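Local coordinates for protein carbohydrate kinase (Agrobacterium tumefaciens, PDB 2NWH) that probably phosphorylates a sugar or a related small molecule at the expense of ATP, as a pfkB-family carbohydrate kinase with a ribokinase-like fold, at residues V56-P61 with V80-F85; A45-S50 with R76-E81; T270-L275 with P309-L314. One frame throughout, in Å; residues are numbered along the deposited sequence. Where two conformers were deposited one is given.

How the contacts relate
Contacts 1 and 2 are neighbours, their centres 10 Å apart and both ending on the chain around Val80; contact 3 lies on the other side of the chain's centre from contact 1, its centre about 32 Å away. Contact 1 pairs two parallel strands at one border of the large sheet, and contact 2 joins helix 41-51 packed on them to the turn that leads into the outermost strand. Contact 3 sets a helix against strand 311-313, the opposite border of that sheet. All are partly buried, but contact 3 is centred farthest out, about 21 Å from the chain's centre. Backbone hydrogen bonds dominate contact 1, one serine hydroxyl grips contact 2, and contact 3 rests mainly on carbon packing.

Contact 1. Residues V56-P61 with V80-F85; sequences VRIIAP and VEDTPF
With its CG anti to the backbone N (chi1 169°) and its chain extended as far as NE, Arg57 stands out from the sheet to meet Thr83, whose side chain crosses it at about a right angle and whose chi1 of 59° sets OG1 between its own backbone N and carbonyl carbon. The two strands are the parallel neighbours of a beta-alpha-beta unit, connected through helix 66-77, with 81-87 the outermost strand. Arg57 NE meets Thr83 OG1 at 2.7 Å, exactly in the guanidinium plane, while a weak bond from NH2 comes to the same oxygen. On this face Glu81 crosses the arginine at a slant, its OE1 3.7 Å from Arg57 CD; no N-H points at the carboxylate, so any attraction is probably one of charge alone.

The backbones are stitched by Glu81 N to Val56 O (2.9 Å), Ile58 N to Glu81 O (2.9 Å) and Thr83 N to Ile58 O (3.1 Å). Pro84 has no N-H to give, and pairing resumes where Phe85 N reaches Ala60 O at 2.9 Å. On the opposite face Ile58 CG2 packs on Val80 CG1 at 3.6 Å, and Val80 in turn touches helix 41-51. Asp82 OD2 forms a salt bridge with Arg62; its OD1 accepts from a water, 2.7 Å away, that also donates to Ile58 O and accepts from Ala60 N.

Contact 2. Residues A45-S50 with R76-E81; sequences AARNLS and RQAGVE
The flat peptide carbonyl of Ala78 is met in its own plane by Ser50 OG, which donates to Ala78 O over a short 2.6 Å. The polar end of Arg47 is bonded through NH2 to Asn44 OD1, one turn back on the same helix. Ser50 makes its bond because OG is anti to the backbone N (chi1 -175°), leaning off helix 41-51 toward the end of helix 66-77.

That end is a Schellman motif: Gly79 has left the helical conformation with a phi of 77°, and its N bonds back to Arg76 O at 3.0 Å. A water lies within hydrogen-bonding reach of Ser50 OG (2.9 Å) and Gly79 O (2.8 Å) and can bridge them.

Beside these polar links runs a strip of carbon contacts. The aliphatic part of Arg47 lies across Ala78, CG to CB 3.6 Å, with the methyl also near CB and CD of the arginine. Val80 adds its CG2 branch, which sits 3.7 Å from Arg47 CA and touches Ala46 CB and Ser50 CB, resting on adjacent turns of the helix. The serine hydroxyl thus supplies a hydrogen bond to a carbonyl at the capped end of helix 66-77, fastening the turn into the edge strand to the neighbouring helix by one direct bond, to which the water may add a second link.

Contact 3. Residues T270-L275 with P309-L314; sequences TIREAL and PQAEML
At one border of the large sheet of this alpha/beta fold, the start of helix 271-286 is laid on the outermost strand, 311-313, with Arg272 resting on Ala311. Arg272, in the first turn, carries much of the contact: its CG lies 3.5 Å from Ala311 CB, and the chain then bends at chi3 (41°) to run along the strand, CD passing 3.6 Å from Ala311 O. NH1 ends 3.1 Å from Gln310 OE1, a weak bond that the donor angle of 123° leaves far from straight; the guanidinium and amide planes are 42° apart, and OE1 also takes a weak bond from Ala311 N. Two weak bonds thus converge on OE1.

On the other side of Arg272, Met313 folds at chi2 and brings its CE methyl to Ile271, the two side chains crossing at about a right angle. CE lies 3.3 Å from Ile271 CG1, tighter than usual, so the exact fit there is doubtful. CE also nears the backbone N and CB of Arg272. One turn further on, Leu275 CD1 meets Ala311 CB at 4.0 Å, beside Ala237 and Leu239 of the next strand.

A capping box closes the helix start: Thr270 OG1 accepts from Glu273 N at 3.3 Å, and Glu273 OE1, through its anti lone pair, accepts from Thr270 N at 2.8 Å. Helix and strand run nearly antiparallel, their short axes 8.2 Å apart, a helix laid along the sheet border in the layered alpha/beta architecture of ribokinase-like enzymes.

Contact 1. Residues V56-P61 with V80-F85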
ATOM      1  N   VAL A  56      -9.263  11.459   1.709  1.00 15.87           N
ATOM      2  CA  VAL A  56      -9.141   9.986   1.801  1.00 14.52           C
ATOM      3  C   VAL A  56      -9.970   9.469   2.952  1.00 15.04           C
ATOM      4  O   VAL A  56      -9.955  10.069   4.042  1.00 15.32           O
ATOM      5  CB  VAL A  56      -7.666   9.499   1.943  1.00 15.31           C
ATOM      6  CG1 VAL A  56      -7.586   7.924   1.915  1.00 16.06           C
ATOM      7  CG2 VAL A  56      -6.785  10.122   0.818  1.00 14.85           C
ATOM      8  N   ARG A  57     -10.700   8.373   2.691  1.00 13.81           N
ATOM      9  CA  ARG A  57     -11.441   7.651   3.735  1.00 14.70           C
ATOM     10  C   ARG A  57     -10.965   6.187   3.722  1.00 14.88           C
ATOM     11  O   ARG A  57     -10.629   5.646   2.647  1.00 16.49           O
ATOM     12  CB  ARG A  57     -12.957   7.744   3.471  1.00 15.98           C
ATOM     13  CG  ARG A  57     -13.817   6.808   4.327  1.00 15.89           C
ATOM     14  CD  ARG A  57     -15.263   6.958   3.937  1.00 16.73           C
ATOM     15  NE  ARG A  57     -16.178   6.160   4.763  1.00 16.17           N
ATOM     16  CZ  ARG A  57     -17.494   6.120   4.559  1.00 19.91           C
ATOM     17  NH1 ARG A  57     -18.022   6.761   3.533  1.00 17.59           N
ATOM     18  NH2 ARG A  57     -18.276   5.408   5.350  1.00 20.00           N
ATOM     19  N   ILE A  58     -10.914   5.552   4.890  1.00 13.94           N
ATOM     20  CA  ILE A  58     -10.543   4.114   4.950  1.00 13.95           C
ATOM     21  C   ILE A  58     -11.580   3.292   5.735  1.00 14.19           C
ATOM     22  O   ILE A  58     -12.091   3.738   6.766  1.00 16.68           O
ATOM     23  CB  ILE A  58      -9.093   3.860   5.500  1.00 14.59           C
ATOM     24  CG1 ILE A  58      -8.717   2.355   5.401  1.00  9.99           C
ATOM     25  CG2 ILE A  58      -8.901   4.414   6.987  1.00 16.41           C
ATOM     26  CD1 ILE A  58      -7.199   2.126   5.570  1.00 15.99           C
ATOM     27  N   ILE A  59     -11.852   2.086   5.245  1.00 13.90           N
ATOM     28  CA  ILE A  59     -12.666   1.106   5.958  1.00 14.29           C
ATOM     29  C   ILE A  59     -11.748  -0.103   6.202  1.00 14.74           C
ATOM     30  O   ILE A  59     -11.318  -0.786   5.236  1.00 14.81           O
ATOM     31  CB  ILE A  59     -13.857   0.664   5.107  1.00 15.38           C
ATOM     32  CG1 ILE A  59     -14.766   1.843   4.778  1.00 14.26           C
ATOM     33  CG2 ILE A  59     -14.752  -0.413   5.892  1.00 16.22           C
ATOM     34  CD1 ILE A  59     -15.837   1.456   3.660  1.00 16.78           C
ATOM     35  N   ALA A  60     -11.394  -0.310   7.482  1.00 15.42           N
ATOM     36  CA  ALA A  60     -10.611  -1.477   7.885  1.00 15.95           C
ATOM     37  C   ALA A  60     -11.279  -2.202   9.060  1.00 15.25           C
ATOM     38  O   ALA A  60     -11.819  -1.535   9.963  1.00 17.29           O
ATOM     39  CB  ALA A  60      -9.235  -1.050   8.276  1.00 15.80           C
ATOM     40  N   PRO A  61     -11.201  -3.542   9.092  1.00 16.51           N
ATOM     41  CA  PRO A  61     -11.678  -4.293  10.281  1.00 17.38           C
ATOM     42  C   PRO A  61     -10.922  -3.759  11.487  1.00 17.36           C
ATOM     43  O   PRO A  61      -9.712  -3.472  11.399  1.00 19.82           O
ATOM     44  CB  PRO A  61     -11.295  -5.739   9.969  1.00 16.33           C
ATOM     45  CG  PRO A  61     -11.392  -5.818   8.438  1.00 17.44           C
ATOM     46  CD  PRO A  61     -10.673  -4.470   8.064  1.00 16.73           C
ATOM     47  N   VAL A  80      -6.912  11.448   7.353  1.00 18.79           N
ATOM     48  CA  VAL A  80      -7.700  10.362   6.763  1.00 17.17           C
ATOM     49  C   VAL A  80      -8.949  10.217   7.596  1.00 18.84           C
ATOM     50  O   VAL A  80      -8.869  10.133   8.845  1.00 17.88           O
ATOM     51  CB  VAL A  80      -6.904   9.020   6.758  1.00 16.07           C
ATOM     52  CG1 VAL A  80      -7.769   7.818   6.314  1.00 16.45           C
ATOM     53  CG2 VAL A  80      -5.586   9.123   5.878  1.00 14.23           C
ATOM     54  N   GLU A  81     -10.089  10.135   6.914  1.00 18.30           N
ATOM     55  CA  GLU A  81     -11.363   9.793   7.561  1.00 18.85           C
ATOM     56  C   GLU A  81     -11.407   8.292   7.856  1.00 18.52           C
ATOM     57  O   GLU A  81     -11.399   7.463   6.954  1.00 18.04           O
ATOM     58  CB  GLU A  81     -12.550  10.217   6.693  1.00 19.25           C
ATOM     59  CG  GLU A  81     -13.927   9.955   7.385  1.00 20.58           C
ATOM     60  CD  GLU A  81     -15.134  10.154   6.454  1.00 26.21           C
ATOM     61  OE1 GLU A  81     -14.930  10.405   5.239  1.00 28.09           O
ATOM     62  OE2 GLU A  81     -16.287  10.035   6.944  1.00 28.13           O
ATOM     63  N   ASP A  82     -11.409   7.957   9.134  1.00 18.62           N
ATOM     64  CA  ASP A  82     -11.390   6.565   9.601  1.00 20.12           C
ATOM     65  C   ASP A  82     -12.814   6.158   9.888  1.00 18.92           C
ATOM     66  O   ASP A  82     -13.388   6.617  10.881  1.00 19.82           O
ATOM     67  CB  ASP A  82     -10.641   6.461  10.923  1.00 20.77           C
ATOM     68  CG  ASP A  82     -10.494   5.018  11.401  1.00 23.51           C
ATOM     69  OD1 ASP A  82     -10.102   4.142  10.589  1.00 22.78           O
ATOM     70  OD2 ASP A  82     -10.745   4.772  12.604  1.00 22.79           O
ATOM     71  N   THR A  83     -13.379   5.305   9.045  1.00 17.63           N
ATOM     72  CA  THR A  83     -14.713   4.720   9.336  1.00 16.72           C
ATOM     73  C   THR A  83     -14.538   3.201   9.431  1.00 17.07           C
ATOM     74  O   THR A  83     -14.701   2.499   8.465  1.00 16.03           O
ATOM     75  CB  THR A  83     -15.798   5.129   8.268  1.00 18.05           C
ATOM     76  OG1 THR A  83     -15.404   4.708   6.963  1.00 16.30           O
ATOM     77  CG2 THR A  83     -16.023   6.647   8.223  1.00 18.70           C
ATOM     78  N   PRO A  84     -14.163   2.691  10.612  1.00 17.24           N
ATOM     79  CA  PRO A  84     -13.748   1.294  10.748  1.00 17.19           C
ATOM     80  C   PRO A  84     -14.908   0.314  10.719  1.00 17.25           C
ATOM     81  O   PRO A  84     -16.068   0.656  11.087  1.00 17.62           O
ATOM     82  CB  PRO A  84     -13.054   1.273  12.122  1.00 17.24           C
ATOM     83  CG  PRO A  84     -13.816   2.336  12.906  1.00 18.03           C
ATOM     84  CD  PRO A  84     -14.076   3.431  11.895  1.00 17.71           C
ATOM     85  N   PHE A  85     -14.609  -0.911  10.282  1.00 18.08           N
ATOM     86  CA  PHE A  85     -15.557  -2.039  10.419  1.00 17.30           C
ATOM     87  C   PHE A  85     -15.309  -2.644  11.805  1.00 16.70           C
ATOM     88  O   PHE A  85     -14.551  -3.596  11.966  1.00 16.51           O
ATOM     89  CB  PHE A  85     -15.391  -3.076   9.283  1.00 17.32           C
ATOM     90  CG  PHE A  85     -16.702  -3.766   8.877  1.00 19.13           C
ATOM     91  CD1 PHE A  85     -17.053  -3.876   7.532  1.00 19.11           C
ATOM     92  CD2 PHE A  85     -17.575  -4.273   9.847  1.00 20.84           C
ATOM     93  CE1 PHE A  85     -18.264  -4.485   7.122  1.00 20.56           C
ATOM     94  CE2 PHE A  85     -18.774  -4.914   9.468  1.00 20.49           C
ATOM     95  CZ  PHE A  85     -19.135  -5.008   8.102  1.00 21.21           C
TER
HETATM   96  O   HOH W   1     -11.256   2.189   9.106  1.00 21.41           O

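Contact 2. Residues A45-S50 with R76-E81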
ATOM      1  N   ALA A  45      -0.894   3.585   2.591  1.00 12.62           N
ATOM      2  CA  ALA A  45      -1.186   4.256   1.316  1.00 13.56           C
ATOM      3  C   ALA A  45      -2.241   5.354   1.528  1.00 13.86           C
ATOM      4  O   ALA A  45      -2.171   6.426   0.911  1.00 13.80           O
ATOM      5  CB  ALA A  45      -1.620   3.219   0.253  1.00 13.89           C
ATOM      6  N   ALA A  46      -3.230   5.105   2.409  1.00 14.22           N
ATOM      7  CA  ALA A  46      -4.294   6.091   2.668  1.00 13.87           C
ATOM      8  C   ALA A  46      -3.680   7.349   3.224  1.00 14.61           C
ATOM      9  O   ALA A  46      -4.019   8.438   2.761  1.00 14.43           O
ATOM     10  CB  ALA A  46      -5.336   5.557   3.678  1.00 14.81           C
ATOM     11  N   ARG A  47      -2.835   7.207   4.243  1.00 14.74           N
ATOM     12  CA  ARG A  47      -2.130   8.361   4.808  1.00 13.83           C
ATOM     13  C   ARG A  47      -1.359   9.060   3.730  1.00 14.64           C
ATOM     14  O   ARG A  47      -1.383  10.295   3.672  1.00 14.62           O
ATOM     15  CB  ARG A  47      -1.191   7.911   5.939  1.00 13.90           C
ATOM     16  CG  ARG A  47      -1.983   7.478   7.202  1.00 14.23           C
ATOM     17  CD  ARG A  47      -1.058   7.423   8.395  1.00 15.48           C
ATOM     18  NE  ARG A  47      -0.020   6.382   8.293  1.00 18.13           N
ATOM     19  CZ  ARG A  47       0.781   6.013   9.293  1.00 21.27           C
ATOM     20  NH1 ARG A  47       0.723   6.680  10.447  1.00 16.83           N
ATOM     21  NH2 ARG A  47       1.689   5.040   9.114  1.00 17.93           N
ATOM     22  N   ASN A  48      -0.668   8.303   2.891  1.00 13.43           N
ATOM     23  CA  ASN A  48       0.167   8.947   1.855  1.00 15.17           C
ATOM     24  C   ASN A  48      -0.666   9.755   0.890  1.00 15.40           C
ATOM     25  O   ASN A  48      -0.287  10.875   0.531  1.00 14.95           O
ATOM     26  CB  ASN A  48       1.013   7.933   1.075  1.00 15.34           C
ATOM     27  CG  ASN A  48       2.069   7.260   1.950  1.00 17.24           C
ATOM     28  OD1 ASN A  48       2.353   7.727   3.041  1.00 15.07           O
ATOM     29  ND2 ASN A  48       2.649   6.163   1.461  1.00 13.83           N
ATOM     30  N   LEU A  49      -1.786   9.181   0.436  1.00 13.70           N
ATOM     31  CA  LEU A  49      -2.670   9.890  -0.476  1.00 14.37           C
ATOM     32  C   LEU A  49      -3.221  11.152   0.140  1.00 15.66           C
ATOM     33  O   LEU A  49      -3.342  12.182  -0.540  1.00 15.32           O
ATOM     34  CB  LEU A  49      -3.816   8.962  -0.952  1.00 15.02           C
ATOM     35  CG  LEU A  49      -3.273   7.892  -1.903  1.00 16.31           C
ATOM     36  CD1 LEU A  49      -4.216   6.636  -1.939  1.00 15.47           C
ATOM     37  CD2 LEU A  49      -2.984   8.489  -3.297  1.00 17.41           C
ATOM     38  N   SER A  50      -3.567  11.097   1.418  1.00 14.55           N
ATOM     39  CA  SER A  50      -4.002  12.319   2.137  1.00 16.65           C
ATOM     40  C   SER A  50      -2.909  13.411   2.196  1.00 17.60           C
ATOM     41  O   SER A  50      -3.154  14.624   1.935  1.00 18.00           O
ATOM     42  CB  SER A  50      -4.535  11.935   3.523  1.00 16.16           C
ATOM     43  OG  SER A  50      -5.064  13.064   4.186  1.00 18.74           O
ATOM     44  N   ARG A  76      -6.455  10.226  11.865  1.00 20.56           N
ATOM     45  CA  ARG A  76      -6.805  11.631  12.047  1.00 21.79           C
ATOM     46  C   ARG A  76      -5.609  12.553  11.899  1.00 21.67           C
ATOM     47  O   ARG A  76      -5.745  13.631  11.279  1.00 21.54           O
ATOM     48  CB  ARG A  76      -7.508  11.835  13.377  1.00 22.66           C
ATOM     49  CG  ARG A  76      -8.863  11.147  13.391  1.00 28.31           C
ATOM     50  CD  ARG A  76      -9.646  11.583  14.601  1.00 31.95           C
ATOM     51  NE  ARG A  76      -8.925  11.268  15.836  1.00 34.48           N
ATOM     52  CZ  ARG A  76      -9.067  10.134  16.522  1.00 34.48           C
ATOM     53  NH1 ARG A  76      -9.890   9.189  16.090  1.00 36.91           N
ATOM     54  NH2 ARG A  76      -8.404   9.958  17.648  1.00 30.95           N
ATOM     55  N   GLN A  77      -4.435  12.144  12.413  1.00 20.89           N
ATOM     56  CA  GLN A  77      -3.221  12.957  12.287  0.50 21.24           C
ATOM     57  C   GLN A  77      -2.823  13.195  10.835  1.00 21.09           C
ATOM     58  O   GLN A  77      -2.225  14.220  10.492  1.00 19.38           O
ATOM     59  CB  GLN A  77      -2.078  12.305  13.057  0.50 21.49           C
ATOM     60  CG  GLN A  77      -2.297  12.363  14.563  0.50 23.87           C
ATOM     61  CD  GLN A  77      -2.158  13.772  15.104  0.50 27.05           C
ATOM     62  OE1 GLN A  77      -1.090  14.375  15.008  0.50 28.27           O
ATOM     63  NE2 GLN A  77      -3.238  14.306  15.674  0.50 27.92           N
ATOM     64  N   ALA A  78      -3.138  12.227   9.981  1.00 19.73           N
ATOM     65  CA  ALA A  78      -2.795  12.325   8.572  1.00 19.28           C
ATOM     66  C   ALA A  78      -3.956  12.891   7.750  1.00 19.29           C
ATOM     67  O   ALA A  78      -3.855  12.985   6.517  1.00 20.18           O
ATOM     68  CB  ALA A  78      -2.397  10.980   8.056  1.00 19.08           C
ATOM     69  N   GLY A  79      -5.047  13.268   8.409  1.00 18.01           N
ATOM     70  CA  GLY A  79      -6.233  13.775   7.675  1.00 19.56           C
ATOM     71  C   GLY A  79      -7.100  12.717   6.991  1.00 19.18           C
ATOM     72  O   GLY A  79      -7.975  13.037   6.179  1.00 19.06           O
ATOM     73  N   VAL A  80      -6.912  11.448   7.353  1.00 18.79           N
ATOM     74  CA  VAL A  80      -7.700  10.362   6.763  1.00 17.17           C
ATOM     75  C   VAL A  80      -8.949  10.217   7.596  1.00 18.84           C
ATOM     76  O   VAL A  80      -8.869  10.133   8.845  1.00 17.88           O
ATOM     77  CB  VAL A  80      -6.904   9.020   6.758  1.00 16.07           C
ATOM     78  CG1 VAL A  80      -7.769   7.818   6.314  1.00 16.45           C
ATOM     79  CG2 VAL A  80      -5.586   9.123   5.878  1.00 14.23           C
ATOM     80  N   GLU A  81     -10.089  10.135   6.914  1.00 18.30           N
ATOM     81  CA  GLU A  81     -11.363   9.793   7.561  1.00 18.85           C
ATOM     82  C   GLU A  81     -11.407   8.292   7.856  1.00 18.52           C
ATOM     83  O   GLU A  81     -11.399   7.463   6.954  1.00 18.04           O
ATOM     84  CB  GLU A  81     -12.550  10.217   6.693  1.00 19.25           C
ATOM     85  CG  GLU A  81     -13.927   9.955   7.385  1.00 20.58           C
ATOM     86  CD  GLU A  81     -15.134  10.154   6.454  1.00 26.21           C
ATOM     87  OE1 GLU A  81     -14.930  10.405   5.239  1.00 28.09           O
ATOM     88  OE2 GLU A  81     -16.287  10.035   6.944  1.00 28.13           O
TER
HETATM   89  O   HOH W   2      -7.815  13.032   3.371  1.00 22.64           O

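Contact 3. Residues T270-L275 with P309-L314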
ATOM      1  N   THR A 270       0.189  11.191 -17.511  1.00 33.07           N
ATOM      2  CA  THR A 270       0.591  10.002 -18.288  1.00 32.17           C
ATOM      3  C   THR A 270       1.279   8.960 -17.403  1.00 31.86           C
ATOM      4  O   THR A 270       1.800   9.300 -16.334  1.00 30.70           O
ATOM      5  CB  THR A 270       1.528  10.363 -19.458  1.00 32.37           C
ATOM      6  OG1 THR A 270       2.724  10.957 -18.951  1.00 31.32           O
ATOM      7  CG2 THR A 270       0.867  11.359 -20.416  1.00 32.14           C
ATOM      8  N   ILE A 271       1.296   7.701 -17.837  1.00 30.79           N
ATOM      9  CA  ILE A 271       1.968   6.668 -17.045  1.00 30.63           C
ATOM     10  C   ILE A 271       3.490   6.953 -16.909  1.00 29.71           C
ATOM     11  O   ILE A 271       4.120   6.548 -15.921  1.00 28.47           O
ATOM     12  CB  ILE A 271       1.653   5.221 -17.526  1.00 30.53           C
ATOM     13  CG1 ILE A 271       2.259   4.943 -18.899  1.00 32.43           C
ATOM     14  CG2 ILE A 271       0.111   4.945 -17.500  1.00 30.81           C
ATOM     15  CD1 ILE A 271       2.310   3.485 -19.228  1.00 31.68           C
ATOM     16  N   ARG A 272       4.064   7.693 -17.864  1.00 28.55           N
ATOM     17  CA  ARG A 272       5.483   8.092 -17.791  1.00 28.73           C
ATOM     18  C   ARG A 272       5.671   9.079 -16.639  1.00 27.77           C
ATOM     19  O   ARG A 272       6.561   8.900 -15.800  1.00 27.37           O
ATOM     20  CB  ARG A 272       5.909   8.714 -19.124  1.00 29.52           C
ATOM     21  CG  ARG A 272       7.283   8.316 -19.654  1.00 33.21           C
ATOM     22  CD  ARG A 272       7.722   9.187 -20.865  1.00 37.19           C
ATOM     23  NE  ARG A 272       7.381  10.606 -20.666  1.00 42.87           N
ATOM     24  CZ  ARG A 272       8.001  11.472 -19.844  1.00 45.35           C
ATOM     25  NH1 ARG A 272       9.056  11.119 -19.094  1.00 44.32           N
ATOM     26  NH2 ARG A 272       7.539  12.720 -19.758  1.00 46.36           N
ATOM     27  N   GLU A 273       4.808  10.096 -16.590  1.00 27.51           N
ATOM     28  CA  GLU A 273       4.724  11.057 -15.483  1.00 28.09           C
ATOM     29  C   GLU A 273       4.364  10.420 -14.113  1.00 27.36           C
ATOM     30  O   GLU A 273       4.944  10.771 -13.076  1.00 27.22           O
ATOM     31  CB  GLU A 273       3.706  12.141 -15.824  1.00 29.12           C
ATOM     32  CG  GLU A 273       4.036  12.968 -17.058  1.00 33.78           C
ATOM     33  CD  GLU A 273       2.920  13.951 -17.454  1.00 37.71           C
ATOM     34  OE1 GLU A 273       1.726  13.566 -17.454  1.00 39.18           O
ATOM     35  OE2 GLU A 273       3.246  15.120 -17.779  1.00 41.45           O
ATOM     36  N   ALA A 274       3.422   9.483 -14.122  1.00 25.45           N
ATOM     37  CA  ALA A 274       3.022   8.739 -12.912  1.00 24.37           C
ATOM     38  C   ALA A 274       4.183   7.895 -12.399  1.00 23.28           C
ATOM     39  O   ALA A 274       4.449   7.812 -11.193  1.00 22.24           O
ATOM     40  CB  ALA A 274       1.827   7.886 -13.213  1.00 24.54           C
ATOM     41  N   LEU A 275       4.928   7.318 -13.323  1.00 22.72           N
ATOM     42  CA  LEU A 275       6.095   6.534 -12.971  1.00 23.38           C
ATOM     43  C   LEU A 275       7.113   7.381 -12.200  1.00 22.68           C
ATOM     44  O   LEU A 275       7.616   6.967 -11.140  1.00 22.16           O
ATOM     45  CB  LEU A 275       6.780   6.070 -14.252  1.00 24.48           C
ATOM     46  CG  LEU A 275       7.302   4.638 -14.302  1.00 29.14           C
ATOM     47  CD1 LEU A 275       7.907   4.338 -15.697  1.00 29.86           C
ATOM     48  CD2 LEU A 275       8.310   4.457 -13.229  1.00 32.90           C
ATOM     49  N   PRO A 309      15.426   9.731 -12.205  1.00 28.28           N
ATOM     50  CA  PRO A 309      15.783   9.432 -13.595  1.00 30.33           C
ATOM     51  C   PRO A 309      14.621   9.638 -14.565  1.00 31.49           C
ATOM     52  O   PRO A 309      13.456   9.545 -14.175  1.00 30.83           O
ATOM     53  CB  PRO A 309      16.180   7.950 -13.545  1.00 30.97           C
ATOM     54  CG  PRO A 309      16.623   7.722 -12.113  1.00 30.34           C
ATOM     55  CD  PRO A 309      15.782   8.644 -11.271  1.00 28.12           C
ATOM     56  N   GLN A 310      14.936   9.905 -15.827  1.00 33.52           N
ATOM     57  CA  GLN A 310      13.892   9.946 -16.870  1.00 35.16           C
ATOM     58  C   GLN A 310      13.169   8.605 -17.097  1.00 35.41           C
ATOM     59  O   GLN A 310      13.728   7.534 -16.814  1.00 35.86           O
ATOM     60  CB  GLN A 310      14.448  10.493 -18.178  1.00 36.09           C
ATOM     61  CG  GLN A 310      14.366  12.013 -18.265  1.00 39.33           C
ATOM     62  CD  GLN A 310      12.981  12.550 -17.882  1.00 42.49           C
ATOM     63  OE1 GLN A 310      11.942  11.929 -18.176  1.00 44.80           O
ATOM     64  NE2 GLN A 310      12.965  13.708 -17.217  1.00 42.63           N
ATOM     65  N   ALA A 311      11.922   8.680 -17.577  1.00 34.98           N
ATOM     66  CA  ALA A 311      11.134   7.496 -17.891  1.00 35.03           C
ATOM     67  C   ALA A 311      11.042   7.370 -19.402  1.00 35.45           C
ATOM     68  O   ALA A 311      11.116   8.374 -20.115  1.00 35.73           O
ATOM     69  CB  ALA A 311       9.720   7.566 -17.260  1.00 34.54           C
ATOM     70  N   GLU A 312      10.923   6.136 -19.878  1.00 36.14           N
ATOM     71  CA  GLU A 312      10.885   5.853 -21.313  1.00 37.81           C
ATOM     72  C   GLU A 312       9.619   5.070 -21.658  1.00 38.25           C
ATOM     73  O   GLU A 312       9.443   3.959 -21.165  1.00 38.04           O
ATOM     74  CB  GLU A 312      12.140   5.048 -21.717  1.00 38.18           C
ATOM     75  CG  GLU A 312      12.177   4.579 -23.192  1.00 41.74           C
ATOM     76  CD  GLU A 312      13.543   4.018 -23.639  1.00 46.19           C
ATOM     77  OE1 GLU A 312      14.092   3.092 -22.991  1.00 47.78           O
ATOM     78  OE2 GLU A 312      14.053   4.494 -24.677  1.00 49.03           O
ATOM     79  N   MET A 313       8.738   5.654 -22.479  1.00 39.25           N
ATOM     80  CA  MET A 313       7.608   4.905 -23.049  1.00 39.99           C
ATOM     81  C   MET A 313       8.166   3.821 -23.970  1.00 40.31           C
ATOM     82  O   MET A 313       9.210   4.012 -24.603  1.00 40.31           O
ATOM     83  CB  MET A 313       6.655   5.814 -23.845  1.00 40.11           C
ATOM     84  CG  MET A 313       5.518   6.470 -23.039  1.00 40.24           C
ATOM     85  SD  MET A 313       4.229   5.395 -22.347  1.00 41.51           S
ATOM     86  CE  MET A 313       3.267   6.674 -21.537  1.00 37.83           C
ATOM     87  N   LEU A 314       7.469   2.692 -24.043  1.00 40.92           N
ATOM     88  CA  LEU A 314       7.895   1.556 -24.857  1.00 41.57           C
ATOM     89  C   LEU A 314       6.735   1.027 -25.706  1.00 41.89           C
ATOM     90  O   LEU A 314       6.873   0.814 -26.926  1.00 42.89           O
ATOM     91  CB  LEU A 314       8.462   0.446 -23.959  1.00 41.61           C
ATOM     92  CG  LEU A 314       9.718   0.740 -23.127  1.00 41.82           C
ATOM     93  CD1 LEU A 314      10.043  -0.440 -22.222  1.00 41.43           C
ATOM     94  CD2 LEU A 314      10.946   1.117 -24.007  1.00 43.39           C
TER